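Long-range contacts in decapping and exoribonuclease protein 1 (Kluyveromyces lactis, PDB 4GPS), which removes NAD and N7-methylguanosine caps from the 5' ends of RNAs and degrades RNA from 5' to 3', using a divalent metal cation: residues A[72-77]-A[369-374]; A[89-94]-A[259-264]; A[174-179]-A[208-213]. All coordinates share one frame; numbering follows the deposited sequence.

Contact 1: A[72-77]-A[369-374]; sequences VNYVVD and NPNVAN
The side-chain amide of N369 hands both hydrogens of ND2 to backbone carbonyls of the loop 72-77. The shorter bond, from N369 ND2 to Y74 O, is 2.9 Å long and nearly straight, and it arrives in the carbonyl plane on a lone pair. The other, from N369 ND2 to V72 O at 3.2 Å, is just as straight at the hydrogen, but its donor stands above the carbonyl plane. Both acceptors lie close to the plane of the amide, so the two bonds together fix its rotation. With CG anti to the backbone N (chi1 -166°), the amide can also turn its oxygen back to its own chain: N371 N donates to N369 OD1 at 2.8 Å. This is the N-cap of helix 370-393, a place that suits asparagine because one amide can cap with its oxygen while binding the loop with its nitrogen. Were N369 an alanine, the carbonyls of V72 and Y74 and the N-H of N371 would lose these partners, and the loop would probably be less firmly held to the helix start. Beyond the polar core, N371 meets the Y74 ring edge, with N371 CG 3.7 Å from Y74 CD2 and the amide plane perpendicular to the ring. V76 CG1 touches the same amide group, while V372 CG2 lies 4.3 Å from V72 CA. Farther out, N73 OD1 bonds to K367.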
ATOM      1  N   VAL A  72       4.563   7.918 -21.310  1.00 52.13           N
ATOM      2  CA  VAL A  72       3.909   6.673 -20.973  1.00 47.09           C
ATOM      3  C   VAL A  72       4.776   5.462 -21.324  1.00 49.48           C
ATOM      4  O   VAL A  72       4.558   4.352 -20.806  1.00 45.83           O
ATOM      5  CB  VAL A  72       2.546   6.629 -21.706  1.00 48.61           C
ATOM      6  CG1 VAL A  72       2.129   5.234 -21.999  1.00 49.76           C
ATOM      7  CG2 VAL A  72       1.488   7.320 -20.848  1.00 46.19           C
ATOM      8  N   ASN A  73       5.764   5.684 -22.193  1.00 51.81           N
ATOM      9  CA  ASN A  73       6.683   4.623 -22.639  1.00 54.16           C
ATOM     10  C   ASN A  73       8.067   4.719 -22.017  1.00 51.60           C
ATOM     11  O   ASN A  73       8.964   3.941 -22.323  1.00 51.59           O
ATOM     12  CB  ASN A  73       6.808   4.641 -24.161  1.00 54.70           C
ATOM     13  CG  ASN A  73       5.462   4.566 -24.838  1.00 60.24           C
ATOM     14  OD1 ASN A  73       4.737   3.576 -24.712  1.00 58.94           O
ATOM     15  ND2 ASN A  73       5.107   5.628 -25.545  1.00 66.94           N
ATOM     16  N   TYR A  74       8.217   5.681 -21.128  1.00 48.17           N
ATOM     17  CA  TYR A  74       9.458   5.921 -20.441  1.00 48.40           C
ATOM     18  C   TYR A  74       9.982   4.697 -19.694  1.00 48.29           C
ATOM     19  O   TYR A  74       9.259   4.078 -18.900  1.00 49.74           O
ATOM     20  CB  TYR A  74       9.227   7.049 -19.457  1.00 51.33           C
ATOM     21  CG  TYR A  74      10.448   7.462 -18.696  1.00 54.43           C
ATOM     22  CD1 TYR A  74      11.454   8.200 -19.307  1.00 63.25           C
ATOM     23  CD2 TYR A  74      10.593   7.126 -17.366  1.00 57.19           C
ATOM     24  CE1 TYR A  74      12.589   8.590 -18.596  1.00 62.45           C
ATOM     25  CE2 TYR A  74      11.705   7.509 -16.643  1.00 62.46           C
ATOM     26  CZ  TYR A  74      12.706   8.240 -17.267  1.00 63.69           C
ATOM     27  OH  TYR A  74      13.824   8.597 -16.552  1.00 63.08           O
ATOM     28  N   VAL A  75      11.250   4.362 -19.917  1.00 47.84           N
ATOM     29  CA  VAL A  75      11.865   3.220 -19.248  1.00 42.81           C
ATOM     30  C   VAL A  75      13.176   3.641 -18.612  1.00 48.41           C
ATOM     31  O   VAL A  75      13.975   4.326 -19.244  1.00 53.88           O
ATOM     32  CB  VAL A  75      12.156   2.077 -20.243  1.00 44.58           C
ATOM     33  CG1 VAL A  75      12.810   0.907 -19.520  1.00 48.01           C
ATOM     34  CG2 VAL A  75      10.870   1.632 -20.923  1.00 39.62           C
ATOM     35  N   VAL A  76      13.372   3.275 -17.347  1.00 49.78           N
ATOM     36  CA  VAL A  76      14.614   3.542 -16.600  1.00 48.19           C
ATOM     37  C   VAL A  76      14.812   2.243 -15.818  1.00 50.26           C
ATOM     38  O   VAL A  76      13.853   1.691 -15.256  1.00 50.07           O
ATOM     39  CB  VAL A  76      14.511   4.776 -15.631  1.00 50.98           C
ATOM     40  CG1 VAL A  76      13.533   4.506 -14.501  1.00 51.59           C
ATOM     41  CG2 VAL A  76      15.879   5.110 -15.057  1.00 42.54           C
ATOM     42  N   ASP A  77      16.044   1.747 -15.817  1.00 48.39           N
ATOM     43  CA  ASP A  77      16.393   0.485 -15.168  1.00 50.85           C
ATOM     44  C   ASP A  77      16.182   0.377 -13.675  1.00 49.86           C
ATOM     45  O   ASP A  77      15.670  -0.638 -13.204  1.00 50.80           O
ATOM     46  CB  ASP A  77      17.851   0.103 -15.480  1.00 50.93           C
ATOM     47  CG  ASP A  77      18.109  -0.019 -16.969  1.00 57.36           C
ATOM     48  OD1 ASP A  77      17.156  -0.367 -17.719  1.00 57.73           O
ATOM     49  OD2 ASP A  77      19.264   0.217 -17.387  1.00 58.74           O
ATOM     50  N   ASN A 369       2.508   2.733 -16.060  1.00 46.05           N
ATOM     51  CA  ASN A 369       3.921   2.984 -15.870  1.00 45.10           C
ATOM     52  C   ASN A 369       4.185   3.479 -14.432  1.00 43.94           C
ATOM     53  O   ASN A 369       3.663   4.523 -14.031  1.00 44.46           O
ATOM     54  CB  ASN A 369       4.384   4.035 -16.894  1.00 42.65           C
ATOM     55  CG  ASN A 369       5.895   4.127 -16.998  1.00 45.83           C
ATOM     56  OD1 ASN A 369       6.611   4.217 -15.994  1.00 46.65           O
ATOM     57  ND2 ASN A 369       6.389   4.121 -18.224  1.00 50.00           N
ATOM     58  N   PRO A 370       5.016   2.753 -13.657  1.00 38.42           N
ATOM     59  CA  PRO A 370       5.313   3.178 -12.285  1.00 38.54           C
ATOM     60  C   PRO A 370       5.886   4.601 -12.239  1.00 41.46           C
ATOM     61  O   PRO A 370       5.763   5.288 -11.222  1.00 42.22           O
ATOM     62  CB  PRO A 370       6.345   2.170 -11.798  1.00 36.95           C
ATOM     63  CG  PRO A 370       6.269   1.053 -12.780  1.00 42.54           C
ATOM     64  CD  PRO A 370       5.880   1.642 -14.072  1.00 40.02           C
ATOM     65  N   ASN A 371       6.518   5.042 -13.329  1.00 40.17           N
ATOM     66  CA  ASN A 371       7.108   6.377 -13.342  1.00 41.36           C
ATOM     67  C   ASN A 371       6.048   7.447 -13.465  1.00 42.64           C
ATOM     68  O   ASN A 371       6.151   8.510 -12.851  1.00 47.46           O
ATOM     69  CB  ASN A 371       8.143   6.493 -14.444  1.00 41.76           C
ATOM     70  CG  ASN A 371       9.329   5.592 -14.200  1.00 44.34           C
ATOM     71  OD1 ASN A 371       9.478   4.543 -14.857  1.00 48.90           O
ATOM     72  ND2 ASN A 371      10.178   5.978 -13.245  1.00 39.11           N
ATOM     73  N   VAL A 372       5.010   7.161 -14.239  1.00 43.19           N
ATOM     74  CA  VAL A 372       3.904   8.097 -14.357  1.00 40.94           C
ATOM     75  C   VAL A 372       3.163   8.093 -13.001  1.00 40.26           C
ATOM     76  O   VAL A 372       2.765   9.139 -12.518  1.00 41.30           O
ATOM     77  CB  VAL A 372       2.981   7.670 -15.513  1.00 41.67           C
ATOM     78  CG1 VAL A 372       1.698   8.482 -15.513  1.00 36.82           C
ATOM     79  CG2 VAL A 372       3.744   7.852 -16.823  1.00 43.51           C
ATOM     80  N   ALA A 373       2.993   6.924 -12.376  1.00 38.85           N
ATOM     81  CA  ALA A 373       2.327   6.877 -11.058  1.00 41.94           C
ATOM     82  C   ALA A 373       3.114   7.801 -10.096  1.00 42.03           C
ATOM     83  O   ALA A 373       2.532   8.586  -9.345  1.00 42.72           O
ATOM     84  CB  ALA A 373       2.294   5.438 -10.508  1.00 39.84           C
ATOM     85  N   ASN A 374       4.443   7.712 -10.145  1.00 38.83           N
ATOM     86  CA  ASN A 374       5.291   8.558  -9.322  1.00 36.64           C
ATOM     87  C   ASN A 374       5.055  10.051  -9.639  1.00 36.21           C
ATOM     88  O   ASN A 374       4.961  10.869  -8.736  1.00 39.59           O
ATOM     89  CB  ASN A 374       6.747   8.179  -9.552  1.00 38.94           C
ATOM     90  CG  ASN A 374       7.673   8.936  -8.667  1.00 43.02           C
ATOM     91  OD1 ASN A 374       7.417   9.072  -7.488  1.00 46.47           O
ATOM     92  ND2 ASN A 374       8.758   9.446  -9.225  1.00 46.51           N
TER

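Contact 2: A[89-94]-A[259-264]; sequences VHNCSY and ELYYSI
H90, C92 and Y94 pair with I264, Y262 and L260 through the backbone, as two antiparallel strands running at 167° to each other. C92 with Y262 and Y94 with L260 exchange N-H and C=O groups in both directions; Y94 N to L260 O, at 2.8 Å, is typical. At H90 the strong bond is the one from I264 N to H90 O, for at this end the regular pattern gives way to a classic beta bulge, where V89 and H90 both face I264. There V89 N gives the strong bond to I264 O, 2.8 Å, and H90 N adds a weak one of 3.4 Å. Between these pairs come the non-hydrogen-bonded ones, N91 with S263 and S93 with Y261, whose strands approach through CA-H...O contacts such as N91 CA to Y262 O, 3.0 Å.

Apolar contacts gather mainly on the face of H90, C92, Y94, L260, Y262 and I264. Y94 CB sits at the edge of the Y262 ring, 4.2 Å from CE2, and C92 SG reaches Y262 CB. At the bulge V89 CG2 meets I264 CG2 at 3.7 Å, two branched side chains that suit a strand and cross at about a right angle.

N91, S93, Y261 and S263 point to the other face. The Y261 ring, its CG anti to the backbone N (chi1 -176°), reaches along the neighbouring strand: its edge meets S93 CB, and OH comes 3.1 Å from N91 CG. The polar ends look elsewhere, Y261 OH to Y291, N91 OD1 to S107 and S93 OG to R108.

Strand 86-95 also pairs with 100-103, and strand 259-268 with 273-285, which carries the metal ligand D282 and E280, a probable substrate-binding residue that L260 touches. Helix 156-167 packs against Y262 and I264.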
ATOM      1  N   VAL A  89       9.170   4.328  12.182  1.00 47.28           N
ATOM      2  CA  VAL A  89       9.340   5.089  13.417  1.00 44.28           C
ATOM      3  C   VAL A  89       8.699   4.383  14.628  1.00 44.03           C
ATOM      4  O   VAL A  89       9.069   4.650  15.752  1.00 45.63           O
ATOM      5  CB  VAL A  89       8.777   6.539  13.264  1.00 44.37           C
ATOM      6  CG1 VAL A  89       9.539   7.290  12.149  1.00 38.87           C
ATOM      7  CG2 VAL A  89       7.289   6.490  12.941  1.00 41.82           C
ATOM      8  N   HIS A  90       7.734   3.498  14.400  1.00 44.42           N
ATOM      9  CA  HIS A  90       7.095   2.735  15.487  1.00 41.00           C
ATOM     10  C   HIS A  90       6.495   1.495  14.835  1.00 42.74           C
ATOM     11  O   HIS A  90       6.361   1.441  13.612  1.00 41.84           O
ATOM     12  CB  HIS A  90       5.935   3.509  16.122  1.00 40.16           C
ATOM     13  CG  HIS A  90       6.357   4.663  16.970  1.00 50.51           C
ATOM     14  ND1 HIS A  90       6.881   4.504  18.235  1.00 50.83           N
ATOM     15  CD2 HIS A  90       6.336   5.999  16.735  1.00 50.23           C
ATOM     16  CE1 HIS A  90       7.161   5.690  18.743  1.00 50.89           C
ATOM     17  NE2 HIS A  90       6.840   6.613  17.853  1.00 54.51           N
ATOM     18  N   ASN A  91       6.167   0.499  15.649  1.00 39.11           N
ATOM     19  CA  ASN A  91       5.480  -0.664  15.166  1.00 42.47           C
ATOM     20  C   ASN A  91       4.652  -1.140  16.339  1.00 45.98           C
ATOM     21  O   ASN A  91       4.896  -0.723  17.463  1.00 47.24           O
ATOM     22  CB  ASN A  91       6.435  -1.744  14.665  1.00 41.52           C
ATOM     23  CG  ASN A  91       7.377  -2.211  15.711  1.00 44.46           C
ATOM     24  OD1 ASN A  91       6.974  -2.803  16.711  1.00 45.78           O
ATOM     25  ND2 ASN A  91       8.658  -1.963  15.490  1.00 42.33           N
ATOM     26  N   CYS A  92       3.628  -1.949  16.083  1.00 46.16           N
ATOM     27  CA  CYS A  92       2.817  -2.443  17.175  1.00 48.20           C
ATOM     28  C   CYS A  92       1.958  -3.604  16.762  1.00 48.90           C
ATOM     29  O   CYS A  92       1.563  -3.717  15.605  1.00 50.67           O
ATOM     30  CB  CYS A  92       1.920  -1.351  17.742  1.00 48.41           C
ATOM     31  SG  CYS A  92       0.694  -0.756  16.595  1.00 47.34           S
ATOM     32  N   SER A  93       1.709  -4.492  17.713  1.00 47.60           N
ATOM     33  CA  SER A  93       0.853  -5.624  17.453  1.00 50.54           C
ATOM     34  C   SER A  93      -0.436  -5.342  18.220  1.00 52.79           C
ATOM     35  O   SER A  93      -0.435  -4.831  19.347  1.00 50.13           O
ATOM     36  CB  SER A  93       1.512  -6.939  17.878  1.00 45.85           C
ATOM     37  OG  SER A  93       2.163  -6.810  19.113  1.00 61.22           O
ATOM     38  N   TYR A  94      -1.542  -5.620  17.561  1.00 51.16           N
ATOM     39  CA  TYR A  94      -2.827  -5.371  18.136  1.00 56.57           C
ATOM     40  C   TYR A  94      -3.501  -6.714  18.398  1.00 59.51           C
ATOM     41  O   TYR A  94      -3.876  -7.411  17.453  1.00 60.87           O
ATOM     42  CB  TYR A  94      -3.621  -4.496  17.152  1.00 54.30           C
ATOM     43  CG  TYR A  94      -5.102  -4.381  17.435  1.00 57.95           C
ATOM     44  CD1 TYR A  94      -5.592  -4.409  18.744  1.00 57.82           C
ATOM     45  CD2 TYR A  94      -6.014  -4.200  16.395  1.00 58.57           C
ATOM     46  CE1 TYR A  94      -6.939  -4.262  19.010  1.00 54.30           C
ATOM     47  CE2 TYR A  94      -7.364  -4.045  16.652  1.00 55.98           C
ATOM     48  CZ  TYR A  94      -7.816  -4.073  17.962  1.00 57.98           C
ATOM     49  OH  TYR A  94      -9.144  -3.865  18.223  1.00 61.67           O
ATOM     50  N   GLU A 259      -4.594 -11.660  15.875  1.00 93.21           N
ATOM     51  CA  GLU A 259      -3.653 -10.559  16.100  1.00 84.54           C
ATOM     52  C   GLU A 259      -3.169  -9.925  14.779  1.00 76.28           C
ATOM     53  O   GLU A 259      -3.026 -10.604  13.764  1.00 75.95           O
ATOM     54  CB  GLU A 259      -2.466 -11.110  16.896  1.00 85.51           C
ATOM     55  CG  GLU A 259      -1.482 -10.099  17.431  1.00 91.04           C
ATOM     56  CD  GLU A 259      -0.447 -10.745  18.362  1.00 95.84           C
ATOM     57  OE1 GLU A 259       0.500 -10.051  18.800  1.00100.33           O
ATOM     58  OE2 GLU A 259      -0.581 -11.950  18.664  1.00 94.35           O
ATOM     59  N   LEU A 260      -2.922  -8.620  14.807  1.00 66.33           N
ATOM     60  CA  LEU A 260      -2.453  -7.888  13.634  1.00 57.93           C
ATOM     61  C   LEU A 260      -1.165  -7.119  13.949  1.00 55.10           C
ATOM     62  O   LEU A 260      -0.921  -6.718  15.091  1.00 53.89           O
ATOM     63  CB  LEU A 260      -3.545  -6.928  13.168  1.00 57.13           C
ATOM     64  CG  LEU A 260      -4.830  -7.658  12.761  1.00 57.65           C
ATOM     65  CD1 LEU A 260      -5.997  -6.705  12.766  1.00 55.19           C
ATOM     66  CD2 LEU A 260      -4.640  -8.298  11.390  1.00 56.28           C
ATOM     67  N   TYR A 261      -0.336  -6.916  12.939  1.00 45.09           N
ATOM     68  CA  TYR A 261       0.917  -6.209  13.146  1.00 42.86           C
ATOM     69  C   TYR A 261       1.045  -5.004  12.190  1.00 43.90           C
ATOM     70  O   TYR A 261       0.764  -5.099  10.996  1.00 41.75           O
ATOM     71  CB  TYR A 261       2.082  -7.175  12.970  1.00 37.39           C
ATOM     72  CG  TYR A 261       3.424  -6.554  13.258  1.00 45.18           C
ATOM     73  CD1 TYR A 261       3.911  -6.449  14.566  1.00 43.29           C
ATOM     74  CD2 TYR A 261       4.207  -6.044  12.217  1.00 44.02           C
ATOM     75  CE1 TYR A 261       5.139  -5.856  14.821  1.00 45.00           C
ATOM     76  CE2 TYR A 261       5.433  -5.453  12.463  1.00 44.99           C
ATOM     77  CZ  TYR A 261       5.895  -5.358  13.756  1.00 46.63           C
ATOM     78  OH  TYR A 261       7.100  -4.743  13.966  1.00 47.24           O
ATOM     79  N   TYR A 262       1.467  -3.866  12.730  1.00 44.80           N
ATOM     80  CA  TYR A 262       1.572  -2.646  11.953  1.00 37.83           C
ATOM     81  C   TYR A 262       2.917  -1.936  12.069  1.00 41.58           C
ATOM     82  O   TYR A 262       3.516  -1.829  13.157  1.00 38.95           O
ATOM     83  CB  TYR A 262       0.506  -1.666  12.409  1.00 41.43           C
ATOM     84  CG  TYR A 262      -0.906  -2.144  12.289  1.00 48.27           C
ATOM     85  CD1 TYR A 262      -1.571  -2.140  11.053  1.00 48.61           C
ATOM     86  CD2 TYR A 262      -1.612  -2.547  13.422  1.00 52.66           C
ATOM     87  CE1 TYR A 262      -2.914  -2.516  10.950  1.00 47.06           C
ATOM     88  CE2 TYR A 262      -2.956  -2.925  13.337  1.00 51.48           C
ATOM     89  CZ  TYR A 262      -3.600  -2.900  12.097  1.00 50.75           C
ATOM     90  OH  TYR A 262      -4.938  -3.196  12.031  1.00 48.26           O
ATOM     91  N   SER A 263       3.373  -1.420  10.935  1.00 36.90           N
ATOM     92  CA  SER A 263       4.611  -0.676  10.892  1.00 32.11           C
ATOM     93  C   SER A 263       4.170   0.747  10.607  1.00 33.65           C
ATOM     94  O   SER A 263       3.366   0.976   9.718  1.00 38.01           O
ATOM     95  CB  SER A 263       5.492  -1.179   9.758  1.00 31.96           C
ATOM     96  OG  SER A 263       6.642  -0.366   9.575  1.00 35.73           O
ATOM     97  N   ILE A 264       4.658   1.698  11.389  1.00 36.82           N
ATOM     98  CA  ILE A 264       4.315   3.081  11.169  1.00 37.56           C
ATOM     99  C   ILE A 264       5.552   3.698  10.537  1.00 38.46           C
ATOM    100  O   ILE A 264       6.603   3.729  11.169  1.00 40.34           O
ATOM    101  CB  ILE A 264       3.968   3.798  12.470  1.00 36.58           C
ATOM    102  CG1 ILE A 264       2.529   3.504  12.913  1.00 41.31           C
ATOM    103  CG2 ILE A 264       3.892   5.281  12.191  1.00 32.07           C
ATOM    104  CD1 ILE A 264       2.131   2.136  13.033  1.00 45.04           C
TER

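Contact 3: A[174-179]-A[208-213]; sequences EKTTFV and KNILIS
A single water is gripped from both segments: it donates to K208 O at 2.8 Å and shares a hydrogen bond of 2.7 Å with T176 OG1. The threonine suits this place because its two branches do different work, for while the hydroxyl holds the water, the methyl CG2 turns to I210 CD1, 3.9 Å away. Farther along, the backbones bond directly. I210 N donates to T177 O, V179 N to I210 O and I212 N to V179 O, the last at 2.9 Å and almost straight (176°). I210 thus both gives to and receives from the neighbouring strand, the alternating pattern of parallel strands; F178 and I210 point to one face, V179 and L211 to the opposite one.

On the first face F178 and I210 lie side by side. With CG anti to its carbonyl carbon (chi1 -73°), F178 sets its ring beside the isoleucine, so that CE2 comes 3.7 Å from I210 CD1 while CD2 reaches I212 CD1. M202 and the edge-to-face ring of F381, from helix 370-393, continue this apolar cluster. On the other face V179 CG1 touches L211 CD1 at 3.9 Å, and L160 of helix 156-167 lies against both; beta-branched and leucine side chains fill this buried layer without needing polar partners.

Strand 176-181 pairs in parallel on its other edge with strand 273-285, and 210-213 runs antiparallel to 198-204. Such a mixed sheet with helices packed on its faces is in keeping with the PD-(D/E)XK nuclease fold of this family.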
ATOM      1  N   GLU A 174       8.008  22.395   9.787  1.00 48.37           N
ATOM      2  CA  GLU A 174       8.179  23.227   8.606  1.00 48.32           C
ATOM      3  C   GLU A 174       7.487  22.657   7.359  1.00 47.07           C
ATOM      4  O   GLU A 174       7.575  23.248   6.278  1.00 42.58           O
ATOM      5  CB  GLU A 174       9.665  23.364   8.327  1.00 55.00           C
ATOM      6  CG  GLU A 174      10.079  24.696   7.809  1.00 62.36           C
ATOM      7  CD  GLU A 174      10.833  25.450   8.847  1.00 65.63           C
ATOM      8  OE1 GLU A 174      11.992  25.083   9.143  1.00 68.93           O
ATOM      9  OE2 GLU A 174      10.252  26.406   9.381  1.00 75.45           O
ATOM     10  N   LYS A 175       6.831  21.502   7.508  1.00 43.32           N
ATOM     11  CA  LYS A 175       6.139  20.859   6.397  1.00 43.81           C
ATOM     12  C   LYS A 175       4.730  20.440   6.776  1.00 41.11           C
ATOM     13  O   LYS A 175       4.373  20.427   7.950  1.00 42.38           O
ATOM     14  CB  LYS A 175       6.931  19.628   5.942  1.00 45.53           C
ATOM     15  CG  LYS A 175       8.333  19.976   5.475  1.00 47.45           C
ATOM     16  CD  LYS A 175       9.211  18.767   5.265  1.00 44.16           C
ATOM     17  CE  LYS A 175       8.921  18.126   3.936  1.00 45.27           C
ATOM     18  NZ  LYS A 175       9.881  16.996   3.725  1.00 43.57           N
ATOM     19  N   THR A 176       3.907  20.141   5.783  1.00 40.82           N
ATOM     20  CA  THR A 176       2.553  19.637   6.061  1.00 38.59           C
ATOM     21  C   THR A 176       2.722  18.103   6.020  1.00 39.38           C
ATOM     22  O   THR A 176       3.339  17.561   5.094  1.00 40.47           O
ATOM     23  CB  THR A 176       1.547  20.042   4.958  1.00 44.00           C
ATOM     24  OG1 THR A 176       1.376  21.466   4.953  1.00 50.11           O
ATOM     25  CG2 THR A 176       0.188  19.382   5.194  1.00 46.03           C
ATOM     26  N   THR A 177       2.232  17.397   7.029  1.00 37.98           N
ATOM     27  CA  THR A 177       2.348  15.943   7.024  1.00 38.25           C
ATOM     28  C   THR A 177       0.972  15.345   6.775  1.00 38.98           C
ATOM     29  O   THR A 177       0.022  15.771   7.416  1.00 41.93           O
ATOM     30  CB  THR A 177       2.852  15.398   8.396  1.00 39.65           C
ATOM     31  OG1 THR A 177       4.132  15.960   8.706  1.00 42.80           O
ATOM     32  CG2 THR A 177       3.003  13.881   8.334  1.00 35.62           C
ATOM     33  N   PHE A 178       0.831  14.427   5.815  1.00 39.05           N
ATOM     34  CA  PHE A 178      -0.471  13.748   5.638  1.00 38.20           C
ATOM     35  C   PHE A 178      -0.316  12.485   6.472  1.00 36.80           C
ATOM     36  O   PHE A 178       0.723  11.804   6.380  1.00 36.68           O
ATOM     37  CB  PHE A 178      -0.761  13.336   4.191  1.00 35.86           C
ATOM     38  CG  PHE A 178      -1.107  14.480   3.285  1.00 42.24           C
ATOM     39  CD1 PHE A 178      -0.104  15.318   2.781  1.00 43.08           C
ATOM     40  CD2 PHE A 178      -2.422  14.703   2.904  1.00 38.03           C
ATOM     41  CE1 PHE A 178      -0.399  16.354   1.908  1.00 39.07           C
ATOM     42  CE2 PHE A 178      -2.728  15.736   2.032  1.00 44.72           C
ATOM     43  CZ  PHE A 178      -1.713  16.567   1.527  1.00 43.76           C
ATOM     44  N   VAL A 179      -1.327  12.199   7.292  1.00 37.12           N
ATOM     45  CA  VAL A 179      -1.361  11.040   8.199  1.00 37.38           C
ATOM     46  C   VAL A 179      -2.394  10.047   7.664  1.00 39.55           C
ATOM     47  O   VAL A 179      -3.552  10.386   7.520  1.00 42.72           O
ATOM     48  CB  VAL A 179      -1.768  11.520   9.606  1.00 41.21           C
ATOM     49  CG1 VAL A 179      -1.720  10.374  10.623  1.00 35.99           C
ATOM     50  CG2 VAL A 179      -0.836  12.666  10.017  1.00 39.90           C
ATOM     51  N   LYS A 208      -2.462  21.813  11.578  1.00 53.33           N
ATOM     52  CA  LYS A 208      -2.256  21.975  10.143  1.00 50.70           C
ATOM     53  C   LYS A 208      -1.775  20.746   9.381  1.00 49.38           C
ATOM     54  O   LYS A 208      -1.550  20.809   8.167  1.00 48.37           O
ATOM     55  CB  LYS A 208      -1.356  23.189   9.893  1.00 49.45           C
ATOM     56  CG  LYS A 208      -2.028  24.505  10.337  1.00 53.78           C
ATOM     57  CD  LYS A 208      -3.331  24.730   9.558  1.00 56.65           C
ATOM     58  CE  LYS A 208      -4.209  25.802  10.186  1.00 64.65           C
ATOM     59  NZ  LYS A 208      -4.834  25.310  11.468  1.00 74.43           N
ATOM     60  N   ASN A 209      -1.606  19.633  10.086  1.00 44.12           N
ATOM     61  CA  ASN A 209      -1.243  18.401   9.410  1.00 45.27           C
ATOM     62  C   ASN A 209      -2.602  17.841   8.945  1.00 42.76           C
ATOM     63  O   ASN A 209      -3.638  18.240   9.458  1.00 45.48           O
ATOM     64  CB  ASN A 209      -0.500  17.473  10.372  1.00 42.04           C
ATOM     65  CG  ASN A 209       0.925  17.910  10.567  1.00 44.82           C
ATOM     66  OD1 ASN A 209       1.503  17.813  11.666  1.00 41.93           O
ATOM     67  ND2 ASN A 209       1.513  18.407   9.485  1.00 43.06           N
ATOM     68  N   ILE A 210      -2.597  16.950   7.968  1.00 42.64           N
ATOM     69  CA  ILE A 210      -3.833  16.406   7.414  1.00 40.11           C
ATOM     70  C   ILE A 210      -4.044  14.907   7.640  1.00 41.68           C
ATOM     71  O   ILE A 210      -3.189  14.075   7.319  1.00 42.80           O
ATOM     72  CB  ILE A 210      -3.890  16.697   5.896  1.00 42.42           C
ATOM     73  CG1 ILE A 210      -3.832  18.210   5.660  1.00 43.07           C
ATOM     74  CG2 ILE A 210      -5.162  16.120   5.295  1.00 41.44           C
ATOM     75  CD1 ILE A 210      -3.524  18.628   4.247  1.00 41.75           C
ATOM     76  N   LEU A 211      -5.212  14.568   8.173  1.00 41.30           N
ATOM     77  CA  LEU A 211      -5.553  13.183   8.431  1.00 42.34           C
ATOM     78  C   LEU A 211      -6.456  12.673   7.332  1.00 41.94           C
ATOM     79  O   LEU A 211      -7.487  13.267   7.064  1.00 43.59           O
ATOM     80  CB  LEU A 211      -6.289  13.066   9.767  1.00 43.40           C
ATOM     81  CG  LEU A 211      -6.792  11.670  10.130  1.00 45.62           C
ATOM     82  CD1 LEU A 211      -5.628  10.710  10.224  1.00 42.21           C
ATOM     83  CD2 LEU A 211      -7.525  11.730  11.466  1.00 49.52           C
ATOM     84  N   ILE A 212      -6.069  11.578   6.690  1.00 44.96           N
ATOM     85  CA  ILE A 212      -6.884  10.977   5.631  1.00 44.22           C
ATOM     86  C   ILE A 212      -7.676   9.816   6.230  1.00 47.27           C
ATOM     87  O   ILE A 212      -7.143   9.071   7.061  1.00 45.87           O
ATOM     88  CB  ILE A 212      -6.003  10.402   4.496  1.00 40.00           C
ATOM     89  CG1 ILE A 212      -5.136  11.506   3.900  1.00 40.58           C
ATOM     90  CG2 ILE A 212      -6.881   9.767   3.420  1.00 38.03           C
ATOM     91  CD1 ILE A 212      -4.322  11.078   2.704  1.00 41.99           C
ATOM     92  N   SER A 213      -8.936   9.673   5.820  1.00 48.70           N
ATOM     93  CA  SER A 213      -9.801   8.571   6.274  1.00 53.68           C
ATOM     94  C   SER A 213     -10.944   8.344   5.262  1.00 55.53           C
ATOM     95  O   SER A 213     -10.968   8.982   4.223  1.00 57.01           O
ATOM     96  CB  SER A 213     -10.366   8.855   7.671  1.00 53.84           C
ATOM     97  OG  SER A 213     -11.137  10.047   7.692  1.00 55.93           O
TER
HETATM   98  O   HOH W   1       0.507  22.466   7.259  1.00 48.64           O

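The three contacts are nested along the chain: contact 3 lies inside the loop closed by contact 2, and contact 2 inside that of contact 1. Contacts 2 and 3 belong to the same extended system of strands, with centres about 20 Å apart; strand 273-285 pairs with a strand from each, and helix 156-167 packs on both. Contact 1 stands apart, its centre about 32 Å from that of contact 2, across the chain's centre, and about 27 Å from that of contact 3. Helix 370-393 links it to contact 3, since this helix starts in contact 1 and its F381 reaches F178. Contact 2 alone lies near metal ligand D282 and E280, a probable substrate-binding residue.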